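Local coordinates for protein beta-methylmalyl-CoA dehydratase (Chloroflexus aurantiacus, PDB 4E3E) that catalyses the reversible dehydration of beta-methylmalyl-CoA to mesaconyl-CoA, a step of the glyoxylate assimilation cycle that regenerates acetyl-CoA, at residues T37-S42 with M219-L224; V211-A216 with R246-G251. All blocks are in the same frame, centred on the assembly; numbering follows the deposited sequence.

Contact 1 (T37-S42 with M219-L224)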
loop_
_atom_site.group_PDB
_atom_site.type_symbol
_atom_site.label_atom_id
_atom_site.label_comp_id
_atom_site.label_asym_id
_atom_site.label_seq_id
_atom_site.Cartn_x
_atom_site.Cartn_y
_atom_site.Cartn_z
ATOM N N THR A 37 8.585 2.202 1.040
ATOM C CA THR A 37 8.866 2.158 2.489
ATOM C C THR A 37 8.045 1.060 3.205
ATOM O O THR A 37 8.583 0.326 4.036
ATOM C CB THR A 37 8.619 3.498 3.142
ATOM O OG1 THR A 37 9.445 4.459 2.484
ATOM C CG2 THR A 37 8.943 3.465 4.653
ATOM N N SER A 38 6.759 0.945 2.869
ATOM C CA SER A 38 5.838 0.058 3.581
ATOM C C SER A 38 6.078 -1.399 3.211
ATOM O O SER A 38 5.612 -2.324 3.889
ATOM C CB SER A 38 4.378 0.451 3.269
ATOM O OG SER A 38 3.963 0.041 1.954
ATOM N N LEU A 39 6.787 -1.605 2.111
ATOM C CA LEU A 39 7.017 -2.950 1.616
ATOM C C LEU A 39 8.389 -3.477 2.063
ATOM O O LEU A 39 8.556 -4.689 2.260
ATOM C CB LEU A 39 6.867 -2.975 0.090
ATOM C CG LEU A 39 5.434 -2.834 -0.443
ATOM C CD1 LEU A 39 5.532 -2.416 -1.913
ATOM C CD2 LEU A 39 4.709 -4.175 -0.282
ATOM N N TYR A 40 9.368 -2.575 2.242
ATOM C CA TYR A 40 10.702 -3.047 2.650
ATOM C C TYR A 40 11.189 -2.528 4.001
ATOM O O TYR A 40 12.107 -3.101 4.583
ATOM C CB TYR A 40 11.748 -2.810 1.550
ATOM C CG TYR A 40 11.331 -3.411 0.224
ATOM C CD1 TYR A 40 11.483 -4.778 -0.019
ATOM C CD2 TYR A 40 10.742 -2.625 -0.768
ATOM C CE1 TYR A 40 11.095 -5.341 -1.221
ATOM C CE2 TYR A 40 10.337 -3.183 -1.979
ATOM C CZ TYR A 40 10.523 -4.541 -2.200
ATOM O OH TYR A 40 10.123 -5.110 -3.390
ATOM N N GLY A 41 10.583 -1.452 4.498
ATOM C CA GLY A 41 10.982 -0.885 5.784
ATOM C C GLY A 41 12.349 -0.212 5.764
ATOM O O GLY A 41 12.998 -0.120 6.797
ATOM N N SER A 42 12.793 0.280 4.606
ATOM C CA SER A 42 14.127 0.851 4.538
ATOM C C SER A 42 14.233 2.088 5.445
ATOM O O SER A 42 13.378 2.978 5.408
ATOM C CB SER A 42 14.524 1.190 3.101
ATOM O OG SER A 42 15.560 2.159 3.088
HETATM N N MSE A 219 3.613 -9.538 -4.444
HETATM C CA MSE A 219 2.708 -9.206 -5.581
HETATM C C MSE A 219 2.514 -7.729 -5.619
HETATM O O MSE A 219 2.556 -7.110 -6.703
HETATM C CB MSE A 219 1.339 -9.895 -5.496
HETATM C CG MSE A 219 1.535 -11.394 -5.736
HETATM SE SE MSE A 219 -0.252 -12.208 -5.527
HETATM C CE MSE A 219 -1.246 -11.535 -7.106
ATOM N N GLN A 220 2.325 -7.116 -4.453
ATOM C CA GLN A 220 2.115 -5.659 -4.433
ATOM C C GLN A 220 3.334 -4.843 -4.912
ATOM O O GLN A 220 3.172 -3.824 -5.606
ATOM C CB GLN A 220 1.599 -5.173 -3.064
ATOM C CG GLN A 220 1.401 -3.638 -2.974
ATOM C CD GLN A 220 0.582 -3.261 -1.735
ATOM O OE1 GLN A 220 0.838 -3.769 -0.650
ATOM N NE2 GLN A 220 -0.407 -2.392 -1.896
ATOM N N ALA A 221 4.539 -5.272 -4.519
ATOM C CA ALA A 221 5.762 -4.635 -4.978
ATOM C C ALA A 221 5.878 -4.831 -6.487
ATOM O O ALA A 221 6.136 -3.873 -7.226
ATOM C CB ALA A 221 6.992 -5.186 -4.241
ATOM N N THR A 222 5.626 -6.052 -6.943
ATOM C CA THR A 222 5.763 -6.377 -8.380
ATOM C C THR A 222 4.794 -5.549 -9.256
ATOM O O THR A 222 5.171 -5.095 -10.358
ATOM C CB THR A 222 5.612 -7.898 -8.604
ATOM O OG1 THR A 222 6.483 -8.585 -7.686
ATOM C CG2 THR A 222 5.978 -8.303 -10.050
ATOM N N ARG A 223 3.567 -5.324 -8.758
ATOM C CA ARG A 223 2.586 -4.457 -9.448
ATOM C C ARG A 223 2.988 -2.994 -9.419
ATOM O O ARG A 223 2.734 -2.246 -10.390
ATOM C CB ARG A 223 1.176 -4.633 -8.870
ATOM C CG ARG A 223 0.490 -5.916 -9.339
ATOM C CD ARG A 223 -0.732 -6.240 -8.491
ATOM N NE ARG A 223 -1.590 -7.198 -9.166
ATOM C CZ ARG A 223 -2.388 -8.077 -8.565
ATOM N NH1 ARG A 223 -2.454 -8.143 -7.235
ATOM N NH2 ARG A 223 -3.123 -8.899 -9.310
ATOM N N LEU A 224 3.616 -2.573 -8.322
ATOM C CA LEU A 224 4.103 -1.188 -8.220
ATOM C C LEU A 224 5.106 -0.938 -9.352
ATOM O O LEU A 224 5.156 0.159 -9.932
ATOM C CB LEU A 224 4.745 -0.925 -6.849
ATOM C CG LEU A 224 5.311 0.485 -6.613
ATOM C CD1 LEU A 224 4.190 1.519 -6.562
ATOM C CD2 LEU A 224 6.145 0.547 -5.341
#

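Contact 2 (V211-A216 with R246-G251)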
loop_
_atom_site.group_PDB
_atom_site.type_symbol
_atom_site.label_atom_id
_atom_site.label_comp_id
_atom_site.label_asym_id
_atom_site.label_seq_id
_atom_site.Cartn_x
_atom_site.Cartn_y
_atom_site.Cartn_z
ATOM N N VAL A 211 13.131 -11.393 7.958
ATOM C CA VAL A 211 11.769 -10.962 7.610
ATOM C C VAL A 211 11.077 -11.969 6.702
ATOM O O VAL A 211 11.663 -12.456 5.717
ATOM C CB VAL A 211 11.715 -9.539 6.990
ATOM C CG1 VAL A 211 12.204 -8.507 7.997
ATOM C CG2 VAL A 211 12.496 -9.446 5.673
ATOM N N THR A 212 9.828 -12.282 7.042
ATOM C CA THR A 212 9.070 -13.293 6.302
ATOM C C THR A 212 8.278 -12.652 5.161
ATOM O O THR A 212 7.620 -11.628 5.351
ATOM C CB THR A 212 8.152 -14.070 7.252
ATOM O OG1 THR A 212 8.949 -14.594 8.313
ATOM C CG2 THR A 212 7.438 -15.225 6.545
ATOM N N ILE A 213 8.368 -13.265 3.976
ATOM C CA ILE A 213 7.671 -12.808 2.770
ATOM C C ILE A 213 6.226 -13.292 2.751
ATOM O O ILE A 213 5.965 -14.478 2.931
ATOM C CB ILE A 213 8.408 -13.286 1.498
ATOM C CG1 ILE A 213 9.841 -12.736 1.484
ATOM C CG2 ILE A 213 7.654 -12.903 0.222
ATOM C CD1 ILE A 213 10.681 -13.226 0.328
ATOM N N GLU A 214 5.294 -12.362 2.535
ATOM C CA GLU A 214 3.876 -12.715 2.340
ATOM C C GLU A 214 3.534 -12.646 0.842
ATOM O O GLU A 214 4.168 -11.893 0.103
ATOM C CB GLU A 214 2.965 -11.777 3.165
ATOM C CG GLU A 214 3.099 -11.934 4.679
ATOM C CD GLU A 214 2.781 -13.363 5.145
ATOM O OE1 GLU A 214 1.744 -13.924 4.723
ATOM O OE2 GLU A 214 3.557 -13.939 5.947
ATOM N N GLU A 215 2.552 -13.425 0.389
ATOM C CA GLU A 215 2.140 -13.365 -1.029
ATOM C C GLU A 215 1.713 -11.960 -1.456
ATOM O O GLU A 215 2.148 -11.469 -2.511
ATOM C CB GLU A 215 1.014 -14.352 -1.338
ATOM C CG GLU A 215 1.384 -15.823 -1.172
ATOM C CD GLU A 215 2.249 -16.375 -2.309
ATOM O OE1 GLU A 215 2.688 -15.618 -3.224
ATOM O OE2 GLU A 215 2.499 -17.580 -2.279
ATOM N N ALA A 216 0.869 -11.320 -0.635
ATOM C CA ALA A 216 0.310 -10.012 -0.967
ATOM C C ALA A 216 1.440 -9.014 -1.065
ATOM O O ALA A 216 1.372 -8.056 -1.836
ATOM C CB ALA A 216 -0.695 -9.556 0.083
ATOM N N ARG A 246 3.877 -19.693 -6.389
ATOM C CA ARG A 246 4.386 -18.496 -7.068
ATOM C C ARG A 246 5.808 -18.195 -6.618
ATOM O O ARG A 246 6.179 -18.499 -5.482
ATOM C CB ARG A 246 3.471 -17.309 -6.780
ATOM C CG ARG A 246 2.095 -17.425 -7.432
ATOM C CD ARG A 246 1.076 -16.510 -6.756
ATOM N NE ARG A 246 0.555 -17.115 -5.524
ATOM C CZ ARG A 246 -0.357 -16.566 -4.717
ATOM N NH1 ARG A 246 -0.746 -17.237 -3.636
ATOM N NH2 ARG A 246 -0.880 -15.360 -4.974
ATOM N N ILE A 247 6.595 -17.605 -7.516
ATOM C CA ILE A 247 7.995 -17.300 -7.271
ATOM C C ILE A 247 8.119 -15.812 -7.028
ATOM O O ILE A 247 7.532 -14.997 -7.760
ATOM C CB ILE A 247 8.898 -17.725 -8.456
ATOM C CG1 ILE A 247 8.753 -19.239 -8.689
ATOM C CG2 ILE A 247 10.356 -17.406 -8.153
ATOM C CD1 ILE A 247 9.316 -19.722 -10.011
ATOM N N VAL A 248 8.853 -15.463 -5.975
ATOM C CA VAL A 248 9.063 -14.062 -5.622
ATOM C C VAL A 248 10.031 -13.424 -6.604
ATOM O O VAL A 248 11.099 -13.975 -6.891
ATOM C CB VAL A 248 9.583 -13.902 -4.167
ATOM C CG1 VAL A 248 9.933 -12.434 -3.863
ATOM C CG2 VAL A 248 8.556 -14.428 -3.180
ATOM N N TYR A 249 9.645 -12.264 -7.123
ATOM C CA TYR A 249 10.521 -11.448 -7.927
ATOM C C TYR A 249 11.890 -11.323 -7.250
ATOM O O TYR A 249 12.001 -10.844 -6.101
ATOM C CB TYR A 249 9.882 -10.044 -8.085
ATOM C CG TYR A 249 10.766 -8.988 -8.690
ATOM C CD1 TYR A 249 11.549 -9.253 -9.830
ATOM C CD2 TYR A 249 10.794 -7.674 -8.158
ATOM C CE1 TYR A 249 12.358 -8.256 -10.394
ATOM C CE2 TYR A 249 11.595 -6.700 -8.720
ATOM C CZ TYR A 249 12.380 -6.993 -9.830
ATOM O OH TYR A 249 13.184 -5.996 -10.385
ATOM N N GLY A 250 12.935 -11.734 -7.967
ATOM C CA GLY A 250 14.310 -11.643 -7.459
ATOM C C GLY A 250 14.683 -10.260 -6.922
ATOM O O GLY A 250 15.371 -10.143 -5.902
ATOM N N GLY A 251 14.228 -9.206 -7.592
ATOM C CA GLY A 251 14.516 -7.843 -7.145
ATOM C C GLY A 251 13.871 -7.493 -5.804
ATOM O O GLY A 251 14.352 -6.607 -5.094
HETATM O O HOH W 1 5.158 -17.934 -2.961
HETATM O O HOH W 2 2.039 -19.410 -4.112
#

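Contact 1 (T37-S42 with M219-L224)
Leu39 and Tyr40, in the last turn of helix 30-40, close on Ala221 of helix 215-224. Leu39 points at the other helix and spreads its branch: CD1 rests against Ala221, 3.8 Å from CA, while CD2 lies 3.9 Å from Gln220 OE1, the amide oxygen that the extended chain carries at its end. The Gln220 amide is itself engaged between subunits: NE2 bonds Ser38 OG and Gln220 OE1 of the second subunit, and OE1 accepts from Gln220 NE2 of the third. Next along the chain, Tyr40 CG is anti to the carbonyl carbon (chi1 -54°), which lets the hydroxyl reach Ala221. OH comes within 3.2 Å of Ala221 CB, a close approach, with the ring oblique to the methyl group. That OH is hydrogen-bonded to His252 ND1 and Tyr225 OH. Gly41 then ends the helix, with positive phi and its N bonded to Thr37 O at 2.7 Å. Contact is thus made by two short helices of the double hot-dog fold; helix 250-265 packs against both, touching Tyr40 through Ser255 and Leu256 and Ala221 through His252.

Contact 2 (V211-A216 with R246-G251)
The backbones carrying Glu215 and Arg246 come closest at their alpha carbons, 8.2 Å from CA to CA, and no direct hydrogen bond joins the two segments; side chains and two waters make the contact. In this hot-dog-family fold, residues 211-216 lead from the end of strand 204-212 into helix 215-224, with Glu214 at the N-cap and its N bonded to Glu217 OE1. Residues 246-251 enter helix 250-265, with Tyr249 at the N-cap. Ile213 and Val248 reach toward each other tip to tip, CG2 of Ile213 meeting CG2 of Val248 at 3.8 Å; Ile253 packs on both and continues the apolar layer.

The polar half is a stack. The Glu215 carboxylate lies over one face of the Arg246 guanidinium, their planes only 15° apart, with OE1 3.4 Å above the plane and over its centre. No N-H points at that oxygen, so the salt bridge from Glu215 OE1 to Arg246 NE rests on charge alone. The bend of the glutamate at chi2 (-76°) helps lay the carboxylate flat over the guanidinium. Both charged groups have further partners: Arg246 NH2 forms a salt bridge with Glu214 OE2 of the second subunit, and Glu215 OE1 is hydrogen-bonded to His218 NE2. The stack therefore joins an intrachain ion pair to the subunit interface. Glu215 OE2 receives hydrogen bonds from two waters, one of which also donates to Arg246 O at 2.8 Å. The other donates to OE2 at 2.6 Å and accepts from both Arg246 N (2.9 Å) and Arg246 NE (3.1 Å).

Overall arrangement
From the N terminus the chain first supplies residues 37-42, at the end of helix 30-40. It then traverses the strands between 84 and 149 before residues 211-216 leave strand 204-212. One turn on, residues 219-224 close the 176-residue loop of contact 1. Residues 246-251 then close the 29-residue loop of contact 2, so the two loops cross instead of nesting. Helix 215-224 is shared: contact 1 ties it to the N-terminal half, contact 2 ties its start to the lead-in of helix 250-265. The contact centres lie about 10 Å apart, and the two touch where SE of selenomethionine Met219 packs 3.3 Å from Arg246 NH2. Both border the second subunit.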